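Local coordinates for protein Cyp101j2 (Sphingobium yanoikuyae, PDB 5KYO) that probably hydroxylates 1,8-cineole as a haem-dependent cytochrome P450 monooxygenase, activating molecular oxygen at the iron of its bound protoporphyrin IX, at residues P71-W76 / E328-L333; E93-D98 / D338-P343; T154-S159 / E178-R183; K167-F172 / P423-W428. All blocks are in the same frame, centred on the assembly; numbering follows the deposited sequence. Where two conformers were deposited one is given.

Contact 1 of 4, residues P71-W76 / E328-L333; sequences PHPLMW and EFEGVL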
loop_
_atom_site.group_PDB
_atom_site.type_symbol
_atom_site.label_atom_id
_atom_site.label_comp_id
_atom_site.label_asym_id
_atom_site.label_seq_id
_atom_site.Cartn_x
_atom_site.Cartn_y
_atom_site.Cartn_z
ATOM N N PRO A 71 11.091 -4.784 -24.732
ATOM C CA PRO A 71 10.712 -4.698 -26.152
ATOM C C PRO A 71 9.240 -4.365 -26.397
ATOM O O PRO A 71 8.902 -3.875 -27.476
ATOM C CB PRO A 71 11.024 -6.101 -26.685
ATOM C CG PRO A 71 12.023 -6.654 -25.746
ATOM C CD PRO A 71 11.706 -6.082 -24.407
ATOM N N HIS A 72 8.378 -4.646 -25.421
ATOM C CA HIS A 72 6.956 -4.334 -25.531
ATOM C C HIS A 72 6.408 -3.768 -24.222
ATOM O O HIS A 72 6.937 -4.062 -23.154
ATOM C CB HIS A 72 6.158 -5.579 -25.921
ATOM C CG HIS A 72 6.604 -6.205 -27.203
ATOM N ND1 HIS A 72 6.028 -5.903 -28.418
ATOM C CD2 HIS A 72 7.571 -7.117 -27.462
ATOM C CE1 HIS A 72 6.621 -6.602 -29.369
ATOM N NE2 HIS A 72 7.562 -7.347 -28.816
ATOM N N PRO A 73 5.348 -2.949 -24.311
ATOM C CA PRO A 73 4.623 -2.457 -23.134
ATOM C C PRO A 73 4.071 -3.593 -22.271
ATOM O O PRO A 73 3.902 -3.428 -21.062
ATOM C CB PRO A 73 3.480 -1.644 -23.743
ATOM C CG PRO A 73 3.995 -1.206 -25.058
ATOM C CD PRO A 73 4.846 -2.337 -25.553
ATOM N N LEU A 74 3.785 -4.734 -22.889
ATOM C CA LEU A 74 3.265 -5.874 -22.150
ATOM C C LEU A 74 4.205 -7.047 -22.313
ATOM O O LEU A 74 4.315 -7.608 -23.399
ATOM C CB LEU A 74 1.854 -6.244 -22.629
ATOM C CG LEU A 74 1.081 -7.261 -21.777
ATOM C CD1 LEU A 74 0.486 -6.595 -20.548
ATOM C CD2 LEU A 74 -0.017 -7.966 -22.567
ATOM N N MET A 75 4.888 -7.415 -21.237
ATOM C CA MET A 75 5.797 -8.560 -21.258
ATOM C C MET A 75 5.234 -9.704 -20.419
ATOM O O MET A 75 4.207 -9.549 -19.751
ATOM C CB MET A 75 7.192 -8.160 -20.743
ATOM C CG MET A 75 7.887 -7.087 -21.572
ATOM S SD MET A 75 8.390 -7.688 -23.213
ATOM C CE MET A 75 9.820 -8.651 -22.757
ATOM N N TRP A 76 5.921 -10.845 -20.446
ATOM C CA TRP A 76 5.474 -12.050 -19.753
ATOM C C TRP A 76 6.661 -12.714 -19.068
ATOM O O TRP A 76 7.741 -12.826 -19.652
ATOM C CB TRP A 76 4.809 -13.021 -20.735
ATOM C CG TRP A 76 4.229 -14.258 -20.116
ATOM C CD1 TRP A 76 2.931 -14.452 -19.731
ATOM C CD2 TRP A 76 4.917 -15.485 -19.832
ATOM N NE1 TRP A 76 2.776 -15.711 -19.213
ATOM C CE2 TRP A 76 3.978 -16.367 -19.262
ATOM C CE3 TRP A 76 6.237 -15.918 -19.994
ATOM C CZ2 TRP A 76 4.315 -17.655 -18.853
ATOM C CZ3 TRP A 76 6.573 -17.199 -19.586
ATOM C CH2 TRP A 76 5.612 -18.058 -19.030
ATOM N N GLU A 328 -8.206 -10.298 -27.065
ATOM C CA GLU A 328 -7.162 -9.641 -27.825
ATOM C C GLU A 328 -6.780 -8.365 -27.092
ATOM O O GLU A 328 -7.608 -7.470 -26.899
ATOM C CB GLU A 328 -7.624 -9.334 -29.252
ATOM N N PHE A 329 -5.526 -8.298 -26.672
ATOM C CA PHE A 329 -5.016 -7.146 -25.948
ATOM C C PHE A 329 -3.528 -7.009 -26.241
ATOM O O PHE A 329 -2.783 -7.985 -26.159
ATOM C CB PHE A 329 -5.273 -7.300 -24.447
ATOM C CG PHE A 329 -5.052 -6.040 -23.647
ATOM C CD1 PHE A 329 -5.924 -4.965 -23.759
ATOM C CD2 PHE A 329 -3.992 -5.942 -22.761
ATOM C CE1 PHE A 329 -5.732 -3.816 -23.013
ATOM C CE2 PHE A 329 -3.796 -4.795 -22.017
ATOM C CZ PHE A 329 -4.667 -3.731 -22.145
ATOM N N GLU A 330 -3.118 -5.799 -26.606
ATOM C CA GLU A 330 -1.715 -5.463 -26.829
ATOM C C GLU A 330 -1.012 -6.383 -27.826
ATOM O O GLU A 330 0.184 -6.662 -27.689
ATOM C CB GLU A 330 -0.961 -5.464 -25.498
ATOM C CG GLU A 330 -1.293 -4.266 -24.610
ATOM C CD GLU A 330 -0.831 -2.957 -25.214
ATOM O OE1 GLU A 330 0.394 -2.771 -25.371
ATOM O OE2 GLU A 330 -1.689 -2.113 -25.542
ATOM N N GLY A 331 -1.758 -6.845 -28.827
ATOM C CA GLY A 331 -1.181 -7.624 -29.910
ATOM C C GLY A 331 -0.928 -9.073 -29.555
ATOM O O GLY A 331 -0.302 -9.815 -30.315
ATOM N N VAL A 332 -1.399 -9.485 -28.387
ATOM C CA VAL A 332 -1.315 -10.888 -28.010
ATOM C C VAL A 332 -2.690 -11.414 -27.634
ATOM O O VAL A 332 -3.647 -10.648 -27.511
ATOM C CB VAL A 332 -0.341 -11.125 -26.830
ATOM C CG1 VAL A 332 1.060 -10.732 -27.214
ATOM C CG2 VAL A 332 -0.800 -10.370 -25.575
ATOM N N LEU A 333 -2.781 -12.728 -27.474
ATOM C CA LEU A 333 -4.008 -13.355 -27.009
ATOM C C LEU A 333 -3.906 -13.674 -25.526
ATOM O O LEU A 333 -3.098 -14.513 -25.111
ATOM C CB LEU A 333 -4.309 -14.634 -27.798
ATOM C CG LEU A 333 -5.626 -15.326 -27.425
ATOM C CD1 LEU A 333 -6.825 -14.444 -27.760
ATOM C CD2 LEU A 333 -5.745 -16.688 -28.101
HETATM O O HOH W 1 2.444 -4.534 -25.875
#
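Side-chain packing with one water bridge joins P73 and L74, where the edge strand 74-77 begins, to E330, V332 and F329 of a tight hairpin turn. The CG of L74 stands anti to the backbone N (chi1 -169°), which sends the isobutyl group across to the hairpin, and methyl CD2 settles there among three residues. It lies 3.9 Å from V332 CG2, and E330 CB is nearly as close to it, at 4.0 Å. At the F329 ring the same methyl comes to the edge, near the ring plane, with CD2 4.5 Å from CD2 of F329.

E330 works at both ends. While its CB rests on L74, the chain bends at chi2 (-66°) and crosses P73 at about a right angle, placing OE1 3.7 Å from P73 CB. That same carboxylate oxygen accepts a 2.8 Å bond from a water, which in turn takes a weak 3.3 Å bond from L74 N. L91 of helix 89-97 and W84 of the neighbouring strand pack against the same group of side chains.

On the hairpin side, F329 N to V332 O and V332 N to F329 O pair the two strand ends around E330 and G331, both with positive phi. This is a two-residue beta hairpin closed by a type I' turn, here laid against the edge of the mixed beta sheet of a P450.

Contact 2 of 4, residues E93-D98 / D338-P343; sequences ETVMSD and DMVMAP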
loop_
_atom_site.group_PDB
_atom_site.type_symbol
_atom_site.label_atom_id
_atom_site.label_comp_id
_atom_site.label_asym_id
_atom_site.label_seq_id
_atom_site.Cartn_x
_atom_site.Cartn_y
_atom_site.Cartn_z
ATOM N N GLU A 93 -2.739 1.708 -16.009
ATOM C CA GLU A 93 -3.973 2.311 -15.501
ATOM C C GLU A 93 -5.213 1.693 -16.122
ATOM O O GLU A 93 -6.275 1.642 -15.488
ATOM C CB GLU A 93 -3.986 3.820 -15.734
ATOM C CG GLU A 93 -2.972 4.581 -14.878
ATOM C CD GLU A 93 -3.173 6.086 -14.925
ATOM O OE1 GLU A 93 -3.652 6.595 -15.963
ATOM O OE2 GLU A 93 -2.865 6.759 -13.919
ATOM N N THR A 94 -5.076 1.243 -17.366
ATOM C CA THR A 94 -6.154 0.536 -18.058
ATOM C C THR A 94 -6.444 -0.812 -17.403
ATOM O O THR A 94 -7.585 -1.107 -17.089
ATOM C CB THR A 94 -5.820 0.312 -19.554
ATOM O OG1 THR A 94 -5.880 1.563 -20.254
ATOM C CG2 THR A 94 -6.806 -0.664 -20.188
ATOM N N VAL A 95 -5.413 -1.627 -17.195
ATOM C CA VAL A 95 -5.607 -2.911 -16.515
ATOM C C VAL A 95 -6.142 -2.661 -15.114
ATOM O O VAL A 95 -7.055 -3.361 -14.645
ATOM C CB VAL A 95 -4.299 -3.736 -16.446
ATOM C CG1 VAL A 95 -4.516 -5.031 -15.676
ATOM C CG2 VAL A 95 -3.817 -4.049 -17.842
ATOM N N MET A 96 -5.602 -1.630 -14.463
ATOM C CA MET A 96 -6.030 -1.275 -13.115
ATOM C C MET A 96 -7.522 -0.973 -13.009
ATOM O O MET A 96 -8.169 -1.347 -12.030
ATOM C CB MET A 96 -5.258 -0.062 -12.628
ATOM C CG MET A 96 -4.524 -0.283 -11.356
ATOM S SD MET A 96 -3.480 1.147 -11.095
ATOM C CE MET A 96 -2.104 0.783 -12.182
ATOM N N SER A 97 -8.053 -0.287 -14.020
ATOM C CA SER A 97 -9.391 0.289 -13.947
ATOM C C SER A 97 -10.459 -0.429 -14.777
ATOM O O SER A 97 -11.635 -0.333 -14.456
ATOM C CB SER A 97 -9.342 1.758 -14.380
ATOM O OG SER A 97 -8.774 1.888 -15.674
ATOM N N ASP A 98 -10.058 -1.128 -15.841
ATOM C CA ASP A 98 -11.023 -1.721 -16.773
ATOM C C ASP A 98 -11.540 -3.080 -16.290
ATOM O O ASP A 98 -11.135 -4.130 -16.797
ATOM C CB ASP A 98 -10.398 -1.863 -18.161
ATOM C CG ASP A 98 -11.389 -2.352 -19.210
ATOM O OD1 ASP A 98 -12.595 -2.485 -18.898
ATOM O OD2 ASP A 98 -10.951 -2.598 -20.355
ATOM N N ASP A 338 -5.619 -16.018 -17.399
ATOM C CA ASP A 338 -4.333 -15.325 -17.379
ATOM C C ASP A 338 -4.302 -14.238 -16.286
ATOM O O ASP A 338 -5.320 -13.611 -15.968
ATOM C CB ASP A 338 -4.027 -14.716 -18.752
ATOM C CG ASP A 338 -3.450 -15.735 -19.735
ATOM O OD1 ASP A 338 -3.413 -16.940 -19.399
ATOM O OD2 ASP A 338 -3.029 -15.328 -20.841
ATOM N N MET A 339 -3.122 -14.021 -15.716
ATOM C CA MET A 339 -2.921 -12.973 -14.722
ATOM C C MET A 339 -2.176 -11.806 -15.348
ATOM O O MET A 339 -1.243 -12.008 -16.123
ATOM C CB MET A 339 -2.135 -13.506 -13.520
ATOM C CG MET A 339 -2.863 -14.578 -12.756
ATOM S SD MET A 339 -4.355 -13.886 -12.012
ATOM C CE MET A 339 -3.631 -12.502 -11.116
ATOM N N VAL A 340 -2.593 -10.586 -15.028
ATOM C CA VAL A 340 -1.872 -9.416 -15.507
ATOM C C VAL A 340 -1.520 -8.473 -14.358
ATOM O O VAL A 340 -2.404 -7.935 -13.687
ATOM C CB VAL A 340 -2.670 -8.631 -16.560
ATOM C CG1 VAL A 340 -1.843 -7.463 -17.044
ATOM C CG2 VAL A 340 -3.074 -9.542 -17.742
ATOM N N MET A 341 -0.216 -8.292 -14.149
ATOM C CA MET A 341 0.289 -7.383 -13.127
ATOM C C MET A 341 0.292 -5.957 -13.671
ATOM O O MET A 341 0.681 -5.720 -14.803
ATOM C CB MET A 341 1.689 -7.804 -12.669
ATOM C CG MET A 341 2.214 -7.046 -11.469
ATOM S SD MET A 341 3.596 -7.865 -10.658
ATOM C CE MET A 341 2.762 -9.187 -9.775
ATOM N N ALA A 342 -0.171 -5.014 -12.860
ATOM C CA ALA A 342 -0.288 -3.627 -13.299
ATOM C C ALA A 342 0.202 -2.686 -12.203
ATOM O O ALA A 342 -0.603 -2.086 -11.501
ATOM C CB ALA A 342 -1.736 -3.312 -13.671
ATOM N N PRO A 343 1.531 -2.566 -12.051
ATOM C CA PRO A 343 2.104 -1.855 -10.902
ATOM C C PRO A 343 1.854 -0.349 -10.903
ATOM O O PRO A 343 2.045 0.335 -11.913
ATOM C CB PRO A 343 3.607 -2.150 -11.024
ATOM C CG PRO A 343 3.676 -3.389 -11.866
ATOM C CD PRO A 343 2.569 -3.233 -12.850
#
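Apolar contacts between V95 and the pair V340 and A342 make up most of this buried helix-on-sheet joint. V95 faces the strand with both methyls: chi1 177° turns CG1 away from the helix N and puts it 3.9 Å from V340 CG1, and CG2 is 4.0 Å from the same V340 methyl. One V340 branch is therefore straddled by the two branches of V95. Two residues along the strand, A342 CB fits under the base of the valine, 3.8 Å from V95 CB; the small A342 is consistent with the close approach here, M96 and A342 being the nearest pair of CA atoms at 6.2 Å.

Helix 93-97 passes strand 339-343 at 7.8 Å between axes, with 114° between their directions, so it runs across the strand rather than along it. The strand is the middle one of the five-stranded mixed sheet of the P450 fold, and the side chain of M96, on the helix, reaches to about 4 Å (nearest atoms) from the haem.

The CE methyl of M96 meets the strand backbone. M96 sets off to one side of the strand, and the bend at chi3 (-80°) brings CE back to 3.3 Å from A342 O. V347 of helix 344-348 also touches this side chain.

M96 O accepts a hydrogen bond from R321 NH2 of strand 318-323.

Contact 3 of 4, residues T154-S159 / E178-R183; sequences TDLAVS and EQLPVR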
loop_
_atom_site.group_PDB
_atom_site.type_symbol
_atom_site.label_atom_id
_atom_site.label_comp_id
_atom_site.label_asym_id
_atom_site.label_seq_id
_atom_site.Cartn_x
_atom_site.Cartn_y
_atom_site.Cartn_z
ATOM N N THR A 154 -1.153 12.057 16.421
ATOM C CA THR A 154 -0.250 13.037 17.021
ATOM C C THR A 154 0.352 12.537 18.332
ATOM O O THR A 154 1.550 12.593 18.529
ATOM C CB THR A 154 -0.968 14.364 17.257
ATOM O OG1 THR A 154 -1.332 14.927 15.991
ATOM C CG2 THR A 154 -0.072 15.348 18.016
ATOM N N ASP A 155 -0.485 12.037 19.232
ATOM C CA ASP A 155 0.005 11.601 20.539
ATOM C C ASP A 155 0.927 10.405 20.432
ATOM O O ASP A 155 1.876 10.281 21.203
ATOM C CB ASP A 155 -1.173 11.252 21.473
ATOM C CG ASP A 155 -2.007 12.462 21.829
ATOM O OD1 ASP A 155 -1.516 13.599 21.652
ATOM O OD2 ASP A 155 -3.150 12.276 22.292
ATOM N N LEU A 156 0.625 9.506 19.497
ATOM C CA LEU A 156 1.442 8.310 19.286
ATOM C C LEU A 156 2.826 8.646 18.705
ATOM O O LEU A 156 3.838 8.196 19.224
ATOM C CB LEU A 156 0.722 7.337 18.373
ATOM C CG LEU A 156 1.401 5.982 18.178
ATOM C CD1 LEU A 156 1.818 5.383 19.520
ATOM C CD2 LEU A 156 0.466 5.039 17.424
ATOM N N ALA A 157 2.835 9.428 17.627
ATOM C CA ALA A 157 4.064 9.938 17.033
ATOM C C ALA A 157 4.919 10.627 18.064
ATOM O O ALA A 157 6.101 10.355 18.171
ATOM C CB ALA A 157 3.745 10.893 15.899
ATOM N N VAL A 158 4.321 11.534 18.837
ATOM C CA VAL A 158 5.077 12.285 19.835
ATOM C C VAL A 158 5.695 11.360 20.874
ATOM O O VAL A 158 6.852 11.519 21.237
ATOM C CB VAL A 158 4.179 13.342 20.562
ATOM C CG1 VAL A 158 4.850 13.870 21.820
ATOM C CG2 VAL A 158 3.811 14.484 19.622
ATOM N N SER A 159 4.914 10.390 21.356
ATOM C CA SER A 159 5.391 9.489 22.397
ATOM C C SER A 159 6.552 8.646 21.878
ATOM O O SER A 159 7.539 8.431 22.580
ATOM C CB SER A 159 4.248 8.602 22.920
ATOM O OG SER A 159 3.877 7.590 21.992
ATOM N N GLU A 178 6.651 0.977 12.174
ATOM C CA GLU A 178 5.880 -0.238 12.475
ATOM C C GLU A 178 4.991 -0.112 13.717
ATOM O O GLU A 178 4.069 -0.918 13.922
ATOM C CB GLU A 178 6.820 -1.434 12.643
ATOM C CG GLU A 178 7.245 -2.043 11.304
ATOM C CD GLU A 178 8.370 -3.075 11.409
ATOM O OE1 GLU A 178 8.836 -3.357 12.532
ATOM O OE2 GLU A 178 8.785 -3.607 10.350
ATOM N N GLN A 179 5.262 0.891 14.544
ATOM C CA GLN A 179 4.504 1.089 15.782
ATOM C C GLN A 179 3.194 1.848 15.583
ATOM O O GLN A 179 2.465 2.069 16.535
ATOM C CB GLN A 179 5.361 1.838 16.799
ATOM C CG GLN A 179 6.709 1.204 17.038
ATOM C CD GLN A 179 6.619 -0.009 17.921
ATOM O OE1 GLN A 179 5.561 -0.308 18.476
ATOM N NE2 GLN A 179 7.726 -0.726 18.052
ATOM N N LEU A 180 2.917 2.278 14.357
ATOM C CA LEU A 180 1.790 3.173 14.094
ATOM C C LEU A 180 0.482 2.489 13.618
ATOM O O LEU A 180 -0.585 2.750 14.179
ATOM C CB LEU A 180 2.207 4.235 13.061
ATOM C CG LEU A 180 3.252 5.264 13.499
ATOM C CD1 LEU A 180 3.685 6.121 12.307
ATOM C CD2 LEU A 180 2.670 6.128 14.611
ATOM N N PRO A 181 0.542 1.651 12.562
ATOM C CA PRO A 181 -0.763 1.392 11.920
ATOM C C PRO A 181 -1.772 0.521 12.685
ATOM O O PRO A 181 -2.980 0.702 12.484
ATOM C CB PRO A 181 -0.383 0.694 10.605
ATOM C CG PRO A 181 1.041 1.103 10.345
ATOM C CD PRO A 181 1.675 1.231 11.705
ATOM N N VAL A 182 -1.315 -0.421 13.497
ATOM C CA VAL A 182 -2.268 -1.282 14.182
ATOM C C VAL A 182 -2.947 -0.456 15.264
ATOM O O VAL A 182 -4.178 -0.492 15.415
ATOM C CB VAL A 182 -1.609 -2.540 14.772
ATOM C CG1 VAL A 182 -2.702 -3.540 15.200
ATOM C CG2 VAL A 182 -0.758 -3.200 13.726
ATOM N N ARG A 183 -2.155 0.323 15.988
ATOM C CA ARG A 183 -2.696 1.240 16.987
ATOM C C ARG A 183 -3.716 2.223 16.396
ATOM O O ARG A 183 -4.720 2.513 17.022
ATOM C CB ARG A 183 -1.564 2.023 17.673
ATOM C CG ARG A 183 -0.690 1.196 18.596
ATOM C CD ARG A 183 0.223 2.122 19.396
ATOM N NE ARG A 183 0.922 1.446 20.483
ATOM C CZ ARG A 183 2.085 0.820 20.351
ATOM N NH1 ARG A 183 2.686 0.768 19.162
ATOM N NH2 ARG A 183 2.639 0.235 21.409
#
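Helix 149-164 meets the turn leading into helix 181-188 with L156 and L180 as the nearest CA pair, 7.3 Å apart. L156 carries the contact: its chi1 of -174° points CG away from the backbone N, and from there CD2 fits between L180 and R183, while CD1 lies on the arginine. CD2 sits 3.7 Å from L180 CD2 on one side and 3.5 Å from R183 CD on another, and it also approaches Q179 O. CD1 is 3.6 Å from R183 CD.

The R183 chain runs extended from CG to NE and crosses the leucine at about a right angle, presenting mainly its CB and CD to it. Its NH1 turns back to its own segment and bonds Q179 O at 2.9 Å and Q179 OE1 at 3.1 Å, each on a lone pair in the carbonyl plane and close to the guanidinium plane. An alanine here keeps CB but lacks CG and CD, which would probably leave a gap beside the L156 methyls and Q179 O and OE1 without their shared donor.

L180 also packs on L279 of helix 273-288, so the leucine pair joins three helical elements. It is apolar packing between one helix and the turn that leads into the next, in the mainly helical part of the P450 fold.

Contact 4 of 4, residues K167-F172 / P423-W428; sequences KGRCNF and PFVLEW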
loop_
_atom_site.group_PDB
_atom_site.type_symbol
_atom_site.label_atom_id
_atom_site.label_comp_id
_atom_site.label_asym_id
_atom_site.label_seq_id
_atom_site.Cartn_x
_atom_site.Cartn_y
_atom_site.Cartn_z
ATOM N N LYS A 167 18.542 9.120 22.553
ATOM C CA LYS A 167 19.517 8.101 22.141
ATOM C C LYS A 167 20.352 8.532 20.954
ATOM O O LYS A 167 21.413 7.966 20.720
ATOM C CB LYS A 167 18.811 6.788 21.801
ATOM C CG LYS A 167 18.067 6.174 22.965
ATOM C CD LYS A 167 17.293 4.930 22.518
ATOM C CE LYS A 167 16.441 4.380 23.636
ATOM N NZ LYS A 167 15.651 3.186 23.217
ATOM N N GLY A 168 19.873 9.517 20.195
ATOM C CA GLY A 168 20.622 10.008 19.055
ATOM C C GLY A 168 20.623 9.068 17.860
ATOM O O GLY A 168 21.341 9.304 16.896
ATOM N N ARG A 169 19.829 7.996 17.929
ATOM C CA ARG A 169 19.719 7.058 16.836
ATOM C C ARG A 169 18.508 6.163 17.034
ATOM O O ARG A 169 18.024 5.976 18.168
ATOM C CB ARG A 169 20.990 6.196 16.696
ATOM C CG ARG A 169 21.197 5.189 17.824
ATOM C CD ARG A 169 22.595 4.586 17.775
ATOM N NE ARG A 169 22.810 3.683 16.640
ATOM C CZ ARG A 169 22.585 2.373 16.688
ATOM N NH1 ARG A 169 22.119 1.834 17.806
ATOM N NH2 ARG A 169 22.806 1.598 15.627
ATOM N N CYS A 170 17.984 5.667 15.923
ATOM C CA CYS A 170 16.953 4.636 15.995
ATOM C C CYS A 170 16.870 3.826 14.709
ATOM O O CYS A 170 17.160 4.319 13.619
ATOM C CB CYS A 170 15.588 5.259 16.296
ATOM S SG CYS A 170 14.848 6.211 14.925
ATOM N N ASN A 171 16.444 2.575 14.842
ATOM C CA ASN A 171 15.980 1.835 13.683
ATOM C C ASN A 171 14.597 2.377 13.333
ATOM O O ASN A 171 13.628 2.158 14.073
ATOM C CB ASN A 171 15.950 0.331 13.958
ATOM C CG ASN A 171 15.642 -0.476 12.711
ATOM O OD1 ASN A 171 14.490 -0.560 12.286
ATOM N ND2 ASN A 171 16.672 -1.077 12.119
ATOM N N PHE A 172 14.504 3.133 12.239
ATOM C CA PHE A 172 13.274 3.876 11.945
ATOM C C PHE A 172 12.091 2.943 11.685
ATOM O O PHE A 172 10.991 3.160 12.187
ATOM C CB PHE A 172 13.460 4.820 10.741
ATOM C CG PHE A 172 12.202 5.588 10.374
ATOM C CD1 PHE A 172 11.874 6.771 11.032
ATOM C CD2 PHE A 172 11.348 5.121 9.378
ATOM C CE1 PHE A 172 10.699 7.481 10.709
ATOM C CE2 PHE A 172 10.173 5.809 9.052
ATOM C CZ PHE A 172 9.850 7.000 9.722
ATOM N N PRO A 423 15.276 -2.161 6.477
ATOM C CA PRO A 423 15.420 -1.429 7.743
ATOM C C PRO A 423 16.686 -0.591 7.820
ATOM O O PRO A 423 17.779 -1.085 7.552
ATOM C CB PRO A 423 15.437 -2.546 8.789
ATOM C CG PRO A 423 14.521 -3.580 8.210
ATOM C CD PRO A 423 14.721 -3.517 6.701
ATOM N N PHE A 424 16.534 0.678 8.168
ATOM C CA PHE A 424 17.696 1.567 8.215
ATOM C C PHE A 424 17.755 2.300 9.547
ATOM O O PHE A 424 16.763 2.411 10.255
ATOM C CB PHE A 424 17.655 2.565 7.052
ATOM C CG PHE A 424 16.388 3.384 6.995
ATOM C CD1 PHE A 424 15.258 2.906 6.333
ATOM C CD2 PHE A 424 16.323 4.634 7.603
ATOM C CE1 PHE A 424 14.085 3.667 6.286
ATOM C CE2 PHE A 424 15.166 5.403 7.546
ATOM C CZ PHE A 424 14.040 4.912 6.896
ATOM N N VAL A 425 18.936 2.805 9.875
ATOM C CA VAL A 425 19.150 3.488 11.130
ATOM C C VAL A 425 19.365 4.972 10.846
ATOM O O VAL A 425 20.129 5.346 9.928
ATOM C CB VAL A 425 20.363 2.878 11.882
ATOM C CG1 VAL A 425 20.810 3.752 13.046
ATOM C CG2 VAL A 425 20.016 1.463 12.367
ATOM N N LEU A 426 18.671 5.807 11.614
ATOM C CA LEU A 426 18.841 7.254 11.552
ATOM C C LEU A 426 19.625 7.720 12.760
ATOM O O LEU A 426 19.566 7.099 13.801
ATOM C CB LEU A 426 17.496 7.971 11.514
ATOM C CG LEU A 426 16.569 7.746 10.318
ATOM C CD1 LEU A 426 15.289 8.575 10.477
ATOM C CD2 LEU A 426 17.299 8.094 9.017
ATOM N N GLU A 427 20.378 8.805 12.600
ATOM C CA GLU A 427 21.172 9.373 13.682
ATOM C C GLU A 427 21.007 10.870 13.653
ATOM O O GLU A 427 20.774 11.459 12.591
ATOM C CB GLU A 427 22.656 8.998 13.558
ATOM C CG GLU A 427 23.328 9.532 12.309
ATOM C CD GLU A 427 24.844 9.290 12.296
ATOM O OE1 GLU A 427 25.436 9.080 13.373
ATOM O OE2 GLU A 427 25.446 9.291 11.199
ATOM N N TRP A 428 21.116 11.484 14.832
ATOM C CA TRP A 428 20.962 12.934 14.990
ATOM C C TRP A 428 21.817 13.420 16.151
ATOM O O TRP A 428 22.177 12.630 17.020
ATOM C CB TRP A 428 19.487 13.313 15.227
ATOM C CG TRP A 428 18.835 12.579 16.313
ATOM C CD1 TRP A 428 18.751 12.943 17.645
ATOM C CD2 TRP A 428 18.078 11.355 16.200
ATOM N NE1 TRP A 428 18.019 12.003 18.338
ATOM C CE2 TRP A 428 17.606 11.026 17.477
ATOM C CE3 TRP A 428 17.785 10.517 15.120
ATOM C CZ2 TRP A 428 16.839 9.874 17.725
ATOM C CZ3 TRP A 428 17.029 9.375 15.363
ATOM C CH2 TRP A 428 16.573 9.062 16.654
#
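The peptide joining G168 to R169 lies flat on the indole of W428: G168 C sits above the ring system and R169 N nearer its rim, while G168 CA makes a CH-pi contact 3.6 Å from the centroid of the five-membered ring. W428 CG sits between its backbone N and carbonyl carbon (chi1 52°), which swings the indole over G168. C170 approaches differently, its SG at the indole edge, in plane, 3.8 Å from W428 CH2. W428 NE1 bonds to R165 O, which helps fix the ring's rotation. A leucine in place of W428, without the flat indole, would probably leave the G168-R169 peptide and C170 SG less closely packed and R165 O without this donor.

The two strands run antiparallel (164°). C170 and L426 form the hydrogen-bonded pair, C170 N to L426 O at 3.0 Å and L426 N to C170 O at 2.9 Å. W428 N to G168 O, 3.0 Å, and F172 N to F424 O, 3.1 Å, extend the pairing at its two ends.

F172 and F424 set their rings nearly parallel (15°) but slid apart, with F172 CD2 3.7 Å from F424 CZ. R169 pairs with E406 and E427 with R404. N171 OD1 accepts from H174 N. Edge strand 169-171 is paired with the central strand 425-427 of a small three-stranded antiparallel sheet and runs straight into an N-capped helix.

How the contacts relate
Contacts 1 and 2 belong together: both reach the five-stranded mixed sheet, their centres are about 12 Å apart, and F329 touches T94 and V95 while L74 meets V340. Contacts 3 and 4 lie on the opposite side of the chain's centre, about 17 Å apart between centres, and helix 149-164 of one leads on to strand 169-171 of the other. Contact 2 is wholly buried and almost entirely apolar across its interface, beside the haem; contact 1 is also buried but has a partly exposed glutamate and a water at its border. The partly buried pair differs more: contact 3 rests on leucine and arginine methylenes, whereas contact 4 alone adds direct backbone hydrogen bonds between its segments.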